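Long-range contact in o-succinylbenzoate synthase (Synechococcus elongatus, PDB 2OZT), which catalyses the metal-dependent dehydration of 2-succinyl-6-hydroxy-2,4-cyclohexadiene-1-carboxylate to 2-succinylbenzoate, a step in the biosynthesis of phylloquinone: residues L33-I47 and A87-L101. Numbering follows the deposited sequence.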
# COMPACT_ATOMS: atom_id res chain seq x y z
N LEU A 33 -6.64 -18.25 -1.41
CA LEU A 33 -6.48 -19.45 -0.59
C LEU A 33 -7.76 -19.68 0.17
O LEU A 33 -8.34 -18.75 0.70
CB LEU A 33 -5.41 -19.26 0.48
CG LEU A 33 -4.02 -18.92 -0.05
CD1 LEU A 33 -3.07 -18.57 1.09
CD2 LEU A 33 -3.42 -20.02 -0.89
N ARG A 34 -8.17 -20.96 0.24
CA ARG A 34 -9.32 -21.37 1.08
C ARG A 34 -8.89 -22.50 1.99
O ARG A 34 -8.47 -23.53 1.49
CB ARG A 34 -10.47 -21.79 0.19
CG ARG A 34 -11.74 -22.22 1.00
CD ARG A 34 -12.81 -22.71 0.06
NE ARG A 34 -14.12 -23.02 0.70
CZ ARG A 34 -14.40 -24.17 1.32
NH1 ARG A 34 -13.50 -25.13 1.47
NH2 ARG A 34 -15.62 -24.32 1.84
N LEU A 35 -9.05 -22.30 3.31
CA LEU A 35 -8.57 -23.22 4.35
C LEU A 35 -9.81 -23.78 5.04
O LEU A 35 -10.76 -23.06 5.22
CB LEU A 35 -7.71 -22.46 5.36
CG LEU A 35 -6.21 -22.39 5.05
CD1 LEU A 35 -5.93 -21.73 3.67
CD2 LEU A 35 -5.46 -21.66 6.17
N GLU A 36 -9.81 -25.07 5.35
CA GLU A 36 -10.98 -25.62 6.05
C GLU A 36 -10.50 -26.63 7.07
O GLU A 36 -9.71 -27.51 6.76
CB GLU A 36 -11.94 -26.25 5.06
CG GLU A 36 -13.28 -26.78 5.72
CD GLU A 36 -14.29 -27.29 4.73
OE1 GLU A 36 -14.20 -27.01 3.52
OE2 GLU A 36 -15.25 -28.00 5.15
N ASP A 37 -11.00 -26.49 8.31
CA ASP A 37 -10.63 -27.48 9.33
C ASP A 37 -11.60 -28.67 9.34
O ASP A 37 -12.59 -28.70 8.60
CB ASP A 37 -10.46 -26.83 10.72
CG ASP A 37 -11.75 -26.28 11.31
OD1 ASP A 37 -12.88 -26.63 10.86
OD2 ASP A 37 -11.69 -25.47 12.27
N GLU A 38 -11.28 -29.64 10.19
CA GLU A 38 -12.03 -30.91 10.21
C GLU A 38 -13.52 -30.67 10.45
O GLU A 38 -14.36 -31.39 9.89
CB GLU A 38 -11.45 -31.86 11.27
CG GLU A 38 -12.45 -32.94 11.78
CD GLU A 38 -12.49 -34.22 10.95
OE1 GLU A 38 -11.83 -35.21 11.36
OE2 GLU A 38 -13.20 -34.26 9.91
N GLN A 39 -13.85 -29.69 11.28
CA GLN A 39 -15.24 -29.38 11.59
C GLN A 39 -16.02 -28.68 10.47
O GLN A 39 -17.24 -28.76 10.41
CB GLN A 39 -15.30 -28.56 12.87
CG GLN A 39 -16.70 -28.28 13.34
CD GLN A 39 -16.69 -27.31 14.48
OE1 GLN A 39 -16.39 -27.69 15.62
NE2 GLN A 39 -17.02 -26.04 14.19
N GLY A 40 -15.33 -27.98 9.58
CA GLY A 40 -16.05 -27.23 8.55
C GLY A 40 -15.85 -25.72 8.64
O GLY A 40 -16.49 -24.96 7.90
N GLN A 41 -15.00 -25.29 9.55
CA GLN A 41 -14.72 -23.83 9.66
C GLN A 41 -13.79 -23.49 8.52
O GLN A 41 -12.96 -24.30 8.16
CB GLN A 41 -14.07 -23.47 10.96
CG GLN A 41 -14.99 -23.76 12.16
CD GLN A 41 -14.33 -23.37 13.43
OE1 GLN A 41 -14.79 -22.46 14.12
NE2 GLN A 41 -13.25 -24.04 13.74
N VAL A 42 -13.97 -22.30 7.95
CA VAL A 42 -13.24 -21.95 6.72
C VAL A 42 -12.52 -20.62 6.92
O VAL A 42 -12.99 -19.76 7.67
CB VAL A 42 -14.19 -21.84 5.54
CG1 VAL A 42 -13.46 -21.35 4.28
CG2 VAL A 42 -14.76 -23.19 5.20
N GLY A 43 -11.35 -20.49 6.30
CA GLY A 43 -10.65 -19.18 6.30
C GLY A 43 -10.19 -18.93 4.88
O GLY A 43 -10.14 -19.84 4.05
N TYR A 44 -9.87 -17.65 4.61
CA TYR A 44 -9.46 -17.24 3.24
C TYR A 44 -8.31 -16.26 3.29
O TYR A 44 -8.21 -15.49 4.23
CB TYR A 44 -10.61 -16.57 2.48
CG TYR A 44 -11.82 -17.43 2.23
CD1 TYR A 44 -12.02 -18.09 1.01
CD2 TYR A 44 -12.78 -17.56 3.23
CE1 TYR A 44 -13.18 -18.87 0.83
CE2 TYR A 44 -13.91 -18.31 3.04
CZ TYR A 44 -14.10 -18.95 1.87
OH TYR A 44 -15.27 -19.70 1.79
N GLY A 45 -7.47 -16.29 2.26
CA GLY A 45 -6.34 -15.34 2.17
C GLY A 45 -6.12 -15.06 0.70
O GLY A 45 -6.65 -15.72 -0.20
N GLU A 46 -5.32 -14.02 0.48
CA GLU A 46 -5.01 -13.58 -0.88
C GLU A 46 -3.53 -13.27 -1.01
O GLU A 46 -2.96 -12.55 -0.18
CB GLU A 46 -5.84 -12.35 -1.22
CG GLU A 46 -5.51 -11.72 -2.58
CD GLU A 46 -6.44 -10.57 -2.96
OE1 GLU A 46 -7.46 -10.28 -2.27
OE2 GLU A 46 -6.10 -9.89 -4.00
N ILE A 47 -2.92 -13.79 -2.08
CA ILE A 47 -1.51 -13.55 -2.44
C ILE A 47 -1.49 -12.80 -3.77
O ILE A 47 -1.86 -13.35 -4.81
CB ILE A 47 -0.77 -14.89 -2.65
CG1 ILE A 47 -0.89 -15.75 -1.37
CG2 ILE A 47 0.67 -14.73 -3.06
CD1 ILE A 47 -0.36 -17.19 -1.54
N ALA A 87 3.19 -14.10 -0.39
CA ALA A 87 2.76 -15.45 0.04
C ALA A 87 2.72 -15.57 1.56
O ALA A 87 1.75 -16.15 2.09
CB ALA A 87 3.69 -16.50 -0.57
N GLN A 88 3.73 -15.04 2.26
CA GLN A 88 3.70 -14.99 3.72
C GLN A 88 2.43 -14.28 4.21
O GLN A 88 1.74 -14.76 5.13
CB GLN A 88 4.93 -14.31 4.31
CG GLN A 88 6.28 -14.98 4.00
CD GLN A 88 7.44 -14.15 4.59
OE1 GLN A 88 7.59 -12.95 4.29
NE2 GLN A 88 8.28 -14.82 5.37
N PHE A 89 2.09 -13.14 3.63
CA PHE A 89 0.87 -12.43 4.03
C PHE A 89 -0.36 -13.27 3.77
O PHE A 89 -1.24 -13.42 4.64
CB PHE A 89 0.76 -11.11 3.24
CG PHE A 89 -0.60 -10.47 3.30
CD1 PHE A 89 -0.96 -9.61 4.32
CD2 PHE A 89 -1.58 -10.75 2.32
CE1 PHE A 89 -2.19 -8.99 4.37
CE2 PHE A 89 -2.84 -10.14 2.37
CZ PHE A 89 -3.16 -9.25 3.39
N GLY A 90 -0.42 -13.87 2.58
CA GLY A 90 -1.63 -14.64 2.25
C GLY A 90 -1.86 -15.83 3.18
O GLY A 90 -2.99 -16.01 3.66
N PHE A 91 -0.80 -16.60 3.41
CA PHE A 91 -0.97 -17.77 4.28
C PHE A 91 -1.22 -17.35 5.72
O PHE A 91 -2.06 -17.95 6.37
CB PHE A 91 0.21 -18.69 4.16
CG PHE A 91 0.12 -19.60 2.96
CD1 PHE A 91 -0.69 -20.76 3.03
CD2 PHE A 91 0.76 -19.27 1.74
CE1 PHE A 91 -0.80 -21.62 1.93
CE2 PHE A 91 0.63 -20.10 0.63
CZ PHE A 91 -0.13 -21.27 0.74
N ALA A 92 -0.52 -16.35 6.21
CA ALA A 92 -0.70 -15.94 7.61
C ALA A 92 -2.10 -15.42 7.86
O ALA A 92 -2.77 -15.79 8.85
CB ALA A 92 0.36 -14.90 8.00
N THR A 93 -2.61 -14.59 6.97
CA THR A 93 -3.96 -14.04 7.11
C THR A 93 -5.05 -15.12 6.93
O THR A 93 -6.07 -15.10 7.62
CB THR A 93 -4.19 -12.78 6.22
OG1 THR A 93 -3.98 -13.11 4.85
CG2 THR A 93 -3.22 -11.60 6.62
N ALA A 94 -4.83 -16.04 5.99
CA ALA A 94 -5.78 -17.12 5.82
C ALA A 94 -5.84 -17.93 7.11
O ALA A 94 -6.95 -18.23 7.57
CB ALA A 94 -5.34 -18.01 4.65
N TRP A 95 -4.69 -18.30 7.65
CA TRP A 95 -4.67 -19.15 8.88
C TRP A 95 -5.42 -18.44 10.00
O TRP A 95 -6.25 -19.03 10.70
CB TRP A 95 -3.24 -19.39 9.31
CG TRP A 95 -3.09 -20.36 10.46
CD1 TRP A 95 -2.92 -20.06 11.78
CD2 TRP A 95 -3.05 -21.79 10.36
NE1 TRP A 95 -2.79 -21.22 12.52
CE2 TRP A 95 -2.88 -22.29 11.67
CE3 TRP A 95 -3.16 -22.69 9.29
CZ2 TRP A 95 -2.81 -23.67 11.94
CZ3 TRP A 95 -3.09 -24.09 9.57
CH2 TRP A 95 -2.92 -24.54 10.89
N GLN A 96 -5.14 -17.16 10.16
CA GLN A 96 -5.72 -16.44 11.30
C GLN A 96 -7.22 -16.26 11.14
O GLN A 96 -7.94 -16.14 12.15
CB GLN A 96 -5.00 -15.10 11.47
CG GLN A 96 -3.55 -15.24 11.99
CD GLN A 96 -3.42 -16.02 13.33
OE1 GLN A 96 -4.26 -15.88 14.22
NE2 GLN A 96 -2.37 -16.81 13.45
N SER A 97 -7.72 -16.28 9.90
CA SER A 97 -9.15 -16.12 9.65
C SER A 97 -10.02 -17.35 9.92
O SER A 97 -11.23 -17.19 9.99
CB SER A 97 -9.43 -15.63 8.21
OG SER A 97 -9.23 -16.69 7.25
N VAL A 98 -9.41 -18.53 10.03
CA VAL A 98 -10.20 -19.78 10.14
C VAL A 98 -11.07 -19.71 11.40
O VAL A 98 -10.53 -19.61 12.51
CB VAL A 98 -9.33 -21.03 10.16
CG1 VAL A 98 -10.17 -22.31 10.42
CG2 VAL A 98 -8.57 -21.21 8.82
N GLY A 99 -12.38 -19.78 11.18
CA GLY A 99 -13.36 -19.74 12.27
C GLY A 99 -13.50 -18.37 12.91
O GLY A 99 -14.13 -18.24 13.98
N ARG A 100 -12.96 -17.33 12.26
CA ARG A 100 -13.04 -15.95 12.78
C ARG A 100 -13.78 -14.98 11.85
O ARG A 100 -13.90 -13.78 12.14
CB ARG A 100 -11.63 -15.43 13.13
CG ARG A 100 -10.95 -16.20 14.27
CD ARG A 100 -9.69 -15.49 14.75
NE ARG A 100 -9.00 -16.19 15.84
CZ ARG A 100 -8.01 -17.08 15.68
NH1 ARG A 100 -7.57 -17.41 14.48
NH2 ARG A 100 -7.47 -17.66 16.74
N LEU A 101 -14.27 -15.48 10.72
CA LEU A 101 -15.00 -14.66 9.75
C LEU A 101 -16.50 -14.63 10.01
O LEU A 101 -17.07 -15.66 10.43
CB LEU A 101 -14.75 -15.18 8.33
CG LEU A 101 -13.28 -15.20 7.89
CD1 LEU A 101 -13.19 -15.82 6.48
CD2 LEU A 101 -12.77 -13.76 7.86
O HOH W 1 -14.35 -18.31 9.45
O HOH W 2 -5.67 -12.17 2.87
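Leu33 sets CD1 squarely over the face of Phe91, 3.6 Å from the ring centroid and only 6° off its normal, a CH-pi contact, while Ile47 CD1 approaches the same ring obliquely. Replacing Phe91 with an alanine would probably leave Leu33 CD1 and Ile47 CD1 facing a gap and Trp5, which meets the ring edge-to-face, without its partner. Farther along, Leu35 sends CD1 to Ala94 CB and CD2 against the backbone of Trp95, and its CB meets Val98 CG2 at 3.8 Å. Glycines let helix 87-97 settle 5.9 Å from strand 42-47 (axis to axis): a CB on Gly43, Gly45 or Gly90 would clash with the opposite segment, and Ala94 brings just a methyl, CB 3.6 Å from Gly45 N.

Polar groups serve the edge strand of the sheet. Ser97 chi1 (74°) puts OG where it can accept from Tyr44 N at 2.9 Å and donate to Ala94 O at 2.8 Å. One water links Glu46 N to Thr93 OG1; another joins Val42 O to Leu101 N. Outward, Glu316 OE1 hydrogen-bonds Tyr44 OH. The contact thus seals the helix onto the antiparallel sheet of the enolase-type N-terminal domain, its core apolar: serine satisfies Tyr44 N, water Val42 O and Glu46 N, while Tyr44 O receives the CA-H of Ala94.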